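Local coordinates for protein nucleoporin nup120 (Schizosaccharomyces pombe, PDB 4GQ2) that serves as a structural component of the nuclear pore complex, whose nucleoporins can also act as docking partners for nuclear transport factors, at residues I312-A317 with G357-F362; G331-S336 with Q377-S382; L741-F746 with E818-F823; E762-V767 with S775-S780. One frame throughout, in Å; residues are numbered along the deposited sequence.

Contact 1 of 4, residues I312-A317 with G357-F362; sequences IYKLNA and GSQSKF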
# COMPACT_ATOMS: atom_id res chain seq x y z
N ILE A 312 -4.66 43.36 -17.12
CA ILE A 312 -6.04 42.92 -17.27
C ILE A 312 -6.83 43.95 -18.09
O ILE A 312 -6.66 45.15 -17.91
CB ILE A 312 -6.72 42.64 -15.91
CG1 ILE A 312 -6.11 41.38 -15.26
CG2 ILE A 312 -8.23 42.47 -16.07
CD1 ILE A 312 -6.63 41.06 -13.87
N TYR A 313 -7.66 43.45 -19.00
CA TYR A 313 -8.50 44.30 -19.84
C TYR A 313 -9.96 43.86 -19.75
O TYR A 313 -10.25 42.66 -19.67
CB TYR A 313 -8.05 44.21 -21.30
CG TYR A 313 -6.70 44.81 -21.60
CD1 TYR A 313 -5.53 44.09 -21.34
CD2 TYR A 313 -6.58 46.08 -22.17
CE1 TYR A 313 -4.29 44.63 -21.61
CE2 TYR A 313 -5.33 46.62 -22.45
CZ TYR A 313 -4.19 45.89 -22.17
OH TYR A 313 -2.94 46.41 -22.44
N LYS A 314 -10.86 44.83 -19.79
CA LYS A 314 -12.29 44.57 -19.86
C LYS A 314 -12.74 44.65 -21.32
O LYS A 314 -12.36 45.57 -22.05
CB LYS A 314 -13.07 45.58 -19.01
CG LYS A 314 -14.58 45.43 -19.03
CD LYS A 314 -15.08 44.42 -18.01
CE LYS A 314 -16.55 44.06 -18.23
NZ LYS A 314 -17.49 45.13 -17.81
N LEU A 315 -13.53 43.67 -21.74
CA LEU A 315 -14.16 43.71 -23.06
C LEU A 315 -15.58 44.24 -22.92
O LEU A 315 -16.39 43.70 -22.16
CB LEU A 315 -14.18 42.33 -23.72
CG LEU A 315 -13.78 42.19 -25.20
CD1 LEU A 315 -14.30 40.87 -25.74
CD2 LEU A 315 -14.25 43.34 -26.09
N ASN A 316 -15.86 45.31 -23.66
CA ASN A 316 -17.16 45.94 -23.67
C ASN A 316 -17.78 45.86 -25.06
O ASN A 316 -17.16 46.27 -26.04
CB ASN A 316 -17.05 47.40 -23.21
CG ASN A 316 -16.46 47.53 -21.81
OD1 ASN A 316 -16.95 46.93 -20.86
ND2 ASN A 316 -15.39 48.32 -21.69
N ALA A 317 -18.98 45.29 -25.12
CA ALA A 317 -19.71 45.13 -26.38
C ALA A 317 -21.02 45.90 -26.34
O ALA A 317 -21.70 45.92 -25.31
CB ALA A 317 -19.96 43.66 -26.66
N GLY A 357 -18.56 37.94 -7.76
CA GLY A 357 -19.03 38.96 -6.82
C GLY A 357 -18.05 40.11 -6.63
O GLY A 357 -17.41 40.22 -5.59
N SER A 358 -17.91 40.98 -7.64
CA SER A 358 -18.60 40.83 -8.92
C SER A 358 -17.58 40.86 -10.05
O SER A 358 -17.34 39.85 -10.72
CB SER A 358 -19.67 41.92 -9.11
OG SER A 358 -19.10 43.22 -9.05
N GLN A 359 -16.98 42.03 -10.25
CA GLN A 359 -15.91 42.22 -11.21
C GLN A 359 -14.83 43.10 -10.58
O GLN A 359 -14.18 43.91 -11.25
CB GLN A 359 -16.45 42.83 -12.52
CG GLN A 359 -17.37 44.04 -12.36
CD GLN A 359 -18.07 44.42 -13.65
OE1 GLN A 359 -18.44 43.56 -14.46
NE2 GLN A 359 -18.28 45.71 -13.85
N SER A 360 -14.64 42.92 -9.27
CA SER A 360 -13.67 43.68 -8.49
C SER A 360 -12.56 42.77 -7.94
O SER A 360 -11.46 43.24 -7.64
CB SER A 360 -14.36 44.42 -7.34
OG SER A 360 -14.95 43.53 -6.42
N LYS A 361 -12.86 41.48 -7.82
CA LYS A 361 -11.90 40.52 -7.28
C LYS A 361 -11.49 39.49 -8.34
O LYS A 361 -12.33 38.80 -8.93
CB LYS A 361 -12.49 39.85 -6.03
CG LYS A 361 -11.47 39.17 -5.13
CD LYS A 361 -12.16 38.40 -4.02
CE LYS A 361 -11.20 37.47 -3.30
NZ LYS A 361 -11.93 36.54 -2.39
N PHE A 362 -10.18 39.40 -8.57
CA PHE A 362 -9.60 38.50 -9.57
C PHE A 362 -8.53 37.60 -8.97
O PHE A 362 -7.90 37.94 -7.96
CB PHE A 362 -8.98 39.28 -10.73
CG PHE A 362 -9.94 40.18 -11.44
CD1 PHE A 362 -10.83 39.67 -12.38
CD2 PHE A 362 -9.96 41.54 -11.18
CE1 PHE A 362 -11.72 40.50 -13.04
CE2 PHE A 362 -10.85 42.38 -11.83
CZ PHE A 362 -11.73 41.85 -12.77
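Ile312, on strand 309-317, and Phe362, near the start of strand 361-370, face each other with their CA atoms 9.6 Å apart, and further along Lys314 and Gln359 keep a similar separation, so the backbones stay apart and the gap is bridged by side chains. The two strands belong to different sheets of the beta-propeller, and the contact is face-to-face packing between successive blades. At the buried end the terminal methyl CD1 of Ile312 lies over one face of the Phe362 ring, above the carbon that joins the ring to its stem. Phe297, from strand 297-302, meets the same ring edge-to-face, and Leu352 of strand 346-354 touches Ile312, so apolar groups from both sheets meet here.

Toward solvent the contact turns polar. The CG of Lys314 stands anti to the backbone N (chi1 179°), and the chain bends at its second and fourth torsions; the Lys314 and Gln359 side chains cross at about a right angle, the ammonium ending beside the amide. Phe297 lies against both. The approach is loose and any attraction probably weak and undirected, since Lys314 NZ lies nearly as close to Gln359 NE2 as to Gln359 OE1, 3.8 Å away.

Contact 2 of 4, residues G331-S336 with Q377-S382; sequences GIIPPS and QKCNLS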
# COMPACT_ATOMS: atom_id res chain seq x y z
N GLY A 331 -2.19 48.02 -15.63
CA GLY A 331 -0.94 48.21 -16.36
C GLY A 331 0.13 47.20 -15.96
O GLY A 331 0.84 46.67 -16.82
N ILE A 332 0.23 46.91 -14.66
CA ILE A 332 1.25 45.98 -14.14
C ILE A 332 0.80 45.15 -12.92
O ILE A 332 0.32 45.69 -11.92
CB ILE A 332 2.59 46.71 -13.85
CG1 ILE A 332 3.45 46.79 -15.12
CG2 ILE A 332 3.38 46.01 -12.74
CD1 ILE A 332 4.82 47.44 -14.93
N ILE A 333 0.95 43.83 -13.04
CA ILE A 333 0.91 42.90 -11.91
C ILE A 333 2.30 42.24 -11.84
O ILE A 333 2.61 41.37 -12.66
CB ILE A 333 -0.19 41.83 -12.07
CG1 ILE A 333 -1.58 42.45 -11.92
CG2 ILE A 333 -0.02 40.70 -11.06
CD1 ILE A 333 -2.74 41.51 -12.22
N PRO A 334 3.16 42.68 -10.89
CA PRO A 334 4.53 42.17 -10.86
C PRO A 334 4.67 40.91 -10.01
O PRO A 334 4.33 40.92 -8.83
CB PRO A 334 5.32 43.34 -10.24
CG PRO A 334 4.31 44.23 -9.59
CD PRO A 334 2.93 43.69 -9.85
N PRO A 335 5.17 39.82 -10.62
CA PRO A 335 5.39 38.56 -9.92
C PRO A 335 6.44 38.70 -8.84
O PRO A 335 7.33 39.55 -8.95
CB PRO A 335 5.91 37.61 -11.01
CG PRO A 335 5.47 38.23 -12.30
CD PRO A 335 5.53 39.71 -12.05
N SER A 336 6.34 37.87 -7.80
CA SER A 336 7.37 37.79 -6.77
C SER A 336 8.61 37.15 -7.38
O SER A 336 8.57 36.66 -8.52
CB SER A 336 6.87 36.94 -5.61
OG SER A 336 5.46 36.95 -5.55
N GLN A 377 2.56 30.17 -8.69
CA GLN A 377 2.19 31.35 -7.91
C GLN A 377 0.72 31.69 -8.07
O GLN A 377 0.17 31.59 -9.18
CB GLN A 377 3.00 32.57 -8.36
CG GLN A 377 4.51 32.46 -8.21
CD GLN A 377 5.22 33.69 -8.77
OE1 GLN A 377 4.66 34.42 -9.59
NE2 GLN A 377 6.46 33.91 -8.34
N LYS A 378 0.08 32.08 -6.97
CA LYS A 378 -1.25 32.68 -7.01
C LYS A 378 -1.18 34.15 -6.60
O LYS A 378 -0.40 34.52 -5.72
CB LYS A 378 -2.20 31.95 -6.06
CG LYS A 378 -2.85 30.71 -6.64
CD LYS A 378 -3.84 30.11 -5.65
CE LYS A 378 -4.55 28.90 -6.24
NZ LYS A 378 -5.41 28.20 -5.25
N CYS A 379 -2.01 34.97 -7.24
CA CYS A 379 -2.18 36.36 -6.85
C CYS A 379 -3.64 36.70 -6.67
O CYS A 379 -4.44 36.58 -7.60
CB CYS A 379 -1.57 37.32 -7.88
SG CYS A 379 -2.12 39.04 -7.72
N ASN A 380 -3.99 37.12 -5.45
CA ASN A 380 -5.28 37.72 -5.19
C ASN A 380 -5.21 39.22 -5.42
O ASN A 380 -4.61 39.96 -4.62
CB ASN A 380 -5.75 37.42 -3.76
CG ASN A 380 -6.84 36.37 -3.71
OD1 ASN A 380 -6.68 35.31 -3.11
ND2 ASN A 380 -7.97 36.66 -4.35
N LEU A 381 -5.80 39.66 -6.53
CA LEU A 381 -5.85 41.07 -6.87
C LEU A 381 -7.25 41.63 -6.63
O LEU A 381 -8.25 40.94 -6.88
CB LEU A 381 -5.41 41.30 -8.32
N SER A 382 -7.30 42.86 -6.14
CA SER A 382 -8.57 43.55 -5.89
C SER A 382 -8.51 45.04 -6.26
O SER A 382 -7.43 45.63 -6.31
CB SER A 382 -9.01 43.36 -4.43
OG SER A 382 -7.89 43.40 -3.56
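Gln377, at one end of the contact, supplies its polar part. Its NE2 donates to the main-chain O of Ser336 in a weak hydrogen bond, 3.5 Å long with an N-H...O angle of 156°, so the hydrogen points fairly well at the oxygen but the distance is long. The side chain reaches across because it is extended beyond CG, with CG anti to the carbonyl carbon (chi1 -61°). The other half of the amide has separate neighbours: OE1 accepts a weak hydrogen bond from the indole NE1 of Trp368, on strand 361-370, and lies 3.7 Å from CB of Pro335 in van der Waals contact.

The apolar part is set further along strand 373-382. There the branch methyl CG2 of Ile333 rests against the sulfur SG of Cys379 at 4.3 Å, a contact between two buried side chains. Trp393 of strand 390-395 touches Ile333, Cys379 and Ser336, while Phe310 of strand 309-317 touches Ile333 and Pro335, which places the segment 331-336 between parts of two propeller blades. This segment is part of the linker between strand 324-328 of one blade and strand 346-354 of the next.

Apolar burial joins the linker to the sheet around Cys379, whereas the Gln377 amide uses both its ends, one on a linker carbonyl and one on an indole N-H. With both bonds weak, the amide is probably oriented by their combined effect rather than by either alone.

Contact 3 of 4, residues L741-F746 with E818-F823; sequences LLLEKF and EKLFLF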
# COMPACT_ATOMS: atom_id res chain seq x y z
N LEU A 741 -1.48 -1.30 0.70
CA LEU A 741 -2.19 -2.56 0.71
C LEU A 741 -2.98 -2.75 -0.59
O LEU A 741 -4.01 -2.11 -0.81
CB LEU A 741 -3.10 -2.64 1.93
CG LEU A 741 -3.79 -3.96 2.29
CD1 LEU A 741 -2.96 -5.17 1.91
CD2 LEU A 741 -4.06 -3.96 3.78
N LEU A 742 -2.48 -3.64 -1.44
CA LEU A 742 -3.09 -3.88 -2.74
C LEU A 742 -4.24 -4.85 -2.63
O LEU A 742 -4.11 -5.92 -2.03
CB LEU A 742 -2.06 -4.35 -3.76
CG LEU A 742 -1.22 -3.19 -4.29
CD1 LEU A 742 0.05 -3.69 -4.96
CD2 LEU A 742 -2.05 -2.34 -5.23
N LEU A 743 -5.37 -4.46 -3.20
CA LEU A 743 -6.61 -5.22 -3.12
C LEU A 743 -6.66 -6.31 -4.18
O LEU A 743 -6.06 -6.18 -5.24
CB LEU A 743 -7.82 -4.28 -3.25
CG LEU A 743 -8.08 -3.31 -2.10
CD1 LEU A 743 -9.35 -2.51 -2.36
CD2 LEU A 743 -8.16 -4.03 -0.76
N GLU A 744 -7.39 -7.37 -3.88
CA GLU A 744 -7.56 -8.48 -4.81
C GLU A 744 -8.56 -8.15 -5.92
O GLU A 744 -9.55 -7.44 -5.70
CB GLU A 744 -7.96 -9.75 -4.06
CG GLU A 744 -6.85 -10.33 -3.20
CD GLU A 744 -7.33 -11.38 -2.21
OE1 GLU A 744 -8.21 -11.07 -1.38
OE2 GLU A 744 -6.81 -12.51 -2.26
N LYS A 745 -8.28 -8.67 -7.11
CA LYS A 745 -9.18 -8.58 -8.25
C LYS A 745 -9.64 -9.98 -8.66
O LYS A 745 -8.86 -10.94 -8.59
CB LYS A 745 -8.50 -7.87 -9.43
CG LYS A 745 -8.79 -6.38 -9.53
CD LYS A 745 -7.90 -5.54 -8.62
CE LYS A 745 -8.01 -4.06 -8.93
NZ LYS A 745 -9.34 -3.46 -8.60
N PHE A 746 -10.90 -10.09 -9.08
CA PHE A 746 -11.50 -11.39 -9.37
C PHE A 746 -11.76 -11.60 -10.87
O PHE A 746 -12.22 -10.69 -11.56
CB PHE A 746 -12.79 -11.59 -8.57
CG PHE A 746 -12.68 -11.13 -7.13
CD1 PHE A 746 -11.93 -11.85 -6.21
CD2 PHE A 746 -13.34 -9.98 -6.70
CE1 PHE A 746 -11.83 -11.43 -4.89
CE2 PHE A 746 -13.25 -9.56 -5.39
CZ PHE A 746 -12.49 -10.29 -4.48
N GLU A 818 -14.55 -4.27 8.42
CA GLU A 818 -15.87 -4.88 8.21
C GLU A 818 -16.34 -4.66 6.78
O GLU A 818 -16.84 -5.58 6.14
CB GLU A 818 -16.89 -4.35 9.23
CG GLU A 818 -18.15 -5.20 9.37
CD GLU A 818 -19.33 -4.68 8.56
OE1 GLU A 818 -19.24 -3.59 7.96
OE2 GLU A 818 -20.38 -5.37 8.53
N LYS A 819 -16.13 -3.45 6.26
CA LYS A 819 -16.49 -3.14 4.87
C LYS A 819 -15.63 -3.90 3.87
O LYS A 819 -16.14 -4.39 2.85
CB LYS A 819 -16.40 -1.64 4.60
CG LYS A 819 -17.56 -0.83 5.15
CD LYS A 819 -18.86 -1.17 4.44
CE LYS A 819 -19.99 -0.24 4.86
NZ LYS A 819 -20.14 -0.18 6.34
N LEU A 820 -14.34 -4.00 4.16
CA LEU A 820 -13.43 -4.77 3.30
C LEU A 820 -13.91 -6.21 3.23
O LEU A 820 -13.91 -6.82 2.16
CB LEU A 820 -11.99 -4.69 3.82
CG LEU A 820 -11.20 -3.39 3.58
CD1 LEU A 820 -9.90 -3.37 4.36
CD2 LEU A 820 -10.93 -3.20 2.10
N PHE A 821 -14.33 -6.74 4.38
CA PHE A 821 -14.82 -8.09 4.48
C PHE A 821 -16.04 -8.27 3.59
O PHE A 821 -16.07 -9.17 2.75
CB PHE A 821 -15.13 -8.48 5.93
CG PHE A 821 -15.46 -9.93 6.10
CD1 PHE A 821 -14.45 -10.88 6.22
CD2 PHE A 821 -16.79 -10.36 6.11
CE1 PHE A 821 -14.75 -12.22 6.37
CE2 PHE A 821 -17.10 -11.71 6.25
CZ PHE A 821 -16.07 -12.64 6.38
N LEU A 822 -17.04 -7.41 3.77
CA LEU A 822 -18.24 -7.40 2.91
C LEU A 822 -17.91 -7.40 1.42
O LEU A 822 -18.67 -7.93 0.62
CB LEU A 822 -19.12 -6.19 3.24
CG LEU A 822 -20.32 -6.28 4.20
CD1 LEU A 822 -20.50 -7.63 4.89
CD2 LEU A 822 -20.23 -5.15 5.22
N PHE A 823 -16.78 -6.79 1.06
CA PHE A 823 -16.35 -6.74 -0.35
C PHE A 823 -15.35 -7.85 -0.67
O PHE A 823 -14.71 -7.83 -1.72
CB PHE A 823 -15.82 -5.35 -0.72
CG PHE A 823 -16.91 -4.38 -1.09
CD1 PHE A 823 -17.70 -3.80 -0.11
CD2 PHE A 823 -17.15 -4.06 -2.42
CE1 PHE A 823 -18.72 -2.91 -0.44
CE2 PHE A 823 -18.17 -3.18 -2.77
CZ PHE A 823 -18.95 -2.60 -1.77
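Phe746 turns the edge of its ring toward the end of helix 812-822: the carbonyl O of Phe823 lies near the ring plane, 4.3 Å from CZ. Over one face of the same ring stands the O of Glu744, 4.2 Å above the plane and offset toward the rim. Phe746 is poorly ordered, so the exact placement of its ring is uncertain. The ring of Phe823 itself leads away from the segment 741-746 and packs instead on Leu764.

The firmer apolar contact joins Leu743 to Leu820, whose CD2 methyls meet at 4.1 Å while the side chains cross at about a right angle. Leu820 also touches Phe773 of helix 770-777 and Cys829 and Leu832 of helix 826-832, and Ala828 of that helix touches Leu743. The irregular chain 741-746 thus runs past the C-terminal end of helix 812-822; the segment 818-823 falls within the region classed by sequence as HEAT repeats. Glu744 N is hydrogen-bonded to Gln825 OE1.

Chemically, the two points differ. The leucine methyls add to a shared apolar cluster, whereas the Phe746 edge presents C-H groups, with slight positive character, to a carbonyl oxygen, an attraction that at this separation can be only slight.

Contact 4 of 4, residues E762-V767 with S775-S780; sequences EALASV and SALNYS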
# COMPACT_ATOMS: atom_id res chain seq x y z
N GLU A 762 -19.94 2.06 -6.66
CA GLU A 762 -19.29 1.18 -7.62
C GLU A 762 -17.78 1.25 -7.45
O GLU A 762 -17.06 0.30 -7.74
CB GLU A 762 -19.68 1.63 -9.02
CG GLU A 762 -19.52 0.62 -10.14
CD GLU A 762 -20.10 1.13 -11.44
OE1 GLU A 762 -21.27 1.58 -11.43
OE2 GLU A 762 -19.40 1.09 -12.48
N ALA A 763 -17.32 2.41 -6.98
CA ALA A 763 -15.90 2.66 -6.81
C ALA A 763 -15.29 1.70 -5.79
O ALA A 763 -14.14 1.32 -5.92
CB ALA A 763 -15.66 4.11 -6.40
N LEU A 764 -16.09 1.28 -4.82
CA LEU A 764 -15.63 0.38 -3.75
C LEU A 764 -15.12 -0.97 -4.26
O LEU A 764 -14.27 -1.60 -3.61
CB LEU A 764 -16.72 0.17 -2.71
CG LEU A 764 -16.92 1.30 -1.70
CD1 LEU A 764 -18.16 1.07 -0.84
CD2 LEU A 764 -15.70 1.51 -0.82
N ALA A 765 -15.62 -1.39 -5.41
CA ALA A 765 -15.27 -2.69 -5.99
C ALA A 765 -14.22 -2.62 -7.10
O ALA A 765 -13.79 -3.65 -7.61
CB ALA A 765 -16.53 -3.38 -6.50
N SER A 766 -13.79 -1.41 -7.46
CA SER A 766 -12.89 -1.21 -8.61
C SER A 766 -11.59 -0.52 -8.21
O SER A 766 -10.62 -0.47 -8.97
CB SER A 766 -13.61 -0.40 -9.70
OG SER A 766 -14.91 -0.91 -9.97
N VAL A 767 -11.58 0.02 -7.00
CA VAL A 767 -10.44 0.69 -6.39
C VAL A 767 -9.24 -0.26 -6.22
O VAL A 767 -9.41 -1.47 -6.15
CB VAL A 767 -10.94 1.32 -5.07
CG1 VAL A 767 -10.11 0.92 -3.87
CG2 VAL A 767 -11.16 2.83 -5.23
N SER A 775 -11.04 5.91 1.36
CA SER A 775 -11.32 7.22 0.82
C SER A 775 -12.74 7.27 0.26
O SER A 775 -13.47 8.23 0.49
CB SER A 775 -10.30 7.58 -0.26
OG SER A 775 -9.01 7.75 0.32
N ALA A 776 -13.12 6.21 -0.44
CA ALA A 776 -14.45 6.12 -1.03
C ALA A 776 -15.56 6.10 0.02
O ALA A 776 -16.61 6.71 -0.19
CB ALA A 776 -14.54 4.93 -1.96
N LEU A 777 -15.33 5.44 1.15
CA LEU A 777 -16.33 5.38 2.23
C LEU A 777 -16.58 6.73 2.90
O LEU A 777 -17.62 6.93 3.52
CB LEU A 777 -15.92 4.36 3.31
CG LEU A 777 -15.89 2.88 2.92
CD1 LEU A 777 -15.17 2.07 3.98
CD2 LEU A 777 -17.31 2.37 2.69
N ASN A 778 -15.61 7.63 2.79
CA ASN A 778 -15.72 8.94 3.42
C ASN A 778 -16.03 10.04 2.41
O ASN A 778 -15.87 11.22 2.70
CB ASN A 778 -14.44 9.26 4.17
CG ASN A 778 -14.29 8.44 5.43
OD1 ASN A 778 -14.88 8.75 6.46
ND2 ASN A 778 -13.50 7.37 5.35
N TYR A 779 -16.46 9.62 1.21
CA TYR A 779 -16.73 10.54 0.12
C TYR A 779 -17.69 11.64 0.56
O TYR A 779 -18.73 11.36 1.16
CB TYR A 779 -17.27 9.80 -1.11
CG TYR A 779 -17.60 10.72 -2.27
CD1 TYR A 779 -16.62 11.53 -2.82
CD2 TYR A 779 -18.89 10.77 -2.80
CE1 TYR A 779 -16.91 12.38 -3.88
CE2 TYR A 779 -19.19 11.62 -3.86
CZ TYR A 779 -18.19 12.41 -4.39
OH TYR A 779 -18.46 13.26 -5.44
N SER A 780 -17.34 12.88 0.28
CA SER A 780 -18.07 14.01 0.82
C SER A 780 -18.12 15.21 -0.10
O SER A 780 -17.25 15.41 -0.95
CB SER A 780 -17.49 14.42 2.18
OG SER A 780 -17.70 13.40 3.14
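Leu764 reaches across to Ala776 and Leu777 and carries the tight part of this contact, which is wholly apolar. Its methyl CD2 sits 3.8 Å from CB of Ala776, while the other methyl, CD1, meets CD2 of Leu777 at 3.9 Å. The two leucines cross at about a right angle, and CD2 of Leu764 also stays within van der Waals range of CG of Leu777, so the forked end of one leucine engages both neighbours at once. The backbones come close here, with the CA atoms of Leu764 and Ala776 6.5 Å apart. The small side chain of Ala776 is consistent with that proximity. Phe773, about one turn before Ala776 and Leu777 in helix 770-777, also touches Leu764.

Away from Leu764 the packing thins. Ala763 and Val767 point their CB atoms toward the helix, yet remain beyond close contact, and Ala765 lies on the exposed side. There the loop is held by its own hydrogen bonds: Ala763 O accepts from both Ser766 N and Val767 N, and Ser766 OG adds a weak bond to Glu762 O. This compact turn presents Leu764 to the helix while several of its polar groups bond within the turn; Lys745 NZ takes up Val767 O from outside.

Taken together, a loop packs one leucine against the last turn of the short helix that follows it, helix 770-777, an apolar loop-to-helix packing within the helical part of the chain.

Contacts 1 and 2 lie in the beta-propeller, their centres 15 Å apart, and are joined directly: Phe362 N lies 3.0 Å from Leu381 O, a probable hydrogen bond between neighbouring strands of one sheet. Contacts 3 and 4 form a second pair in the helical region, with centres 12 Å apart, and contact 4 is nested inside the chain loop closed by contact 3. Lys745 NZ of contact 3 is 3.2 Å from Val767 O of contact 4, while CD1 of Leu743 packs on CG1 of Val767. The pairs are well separated: contact 1 is about 51 Å from contact 3, centre to centre, and contacts 2 and 4 approach to about 18 Å between nearest atoms.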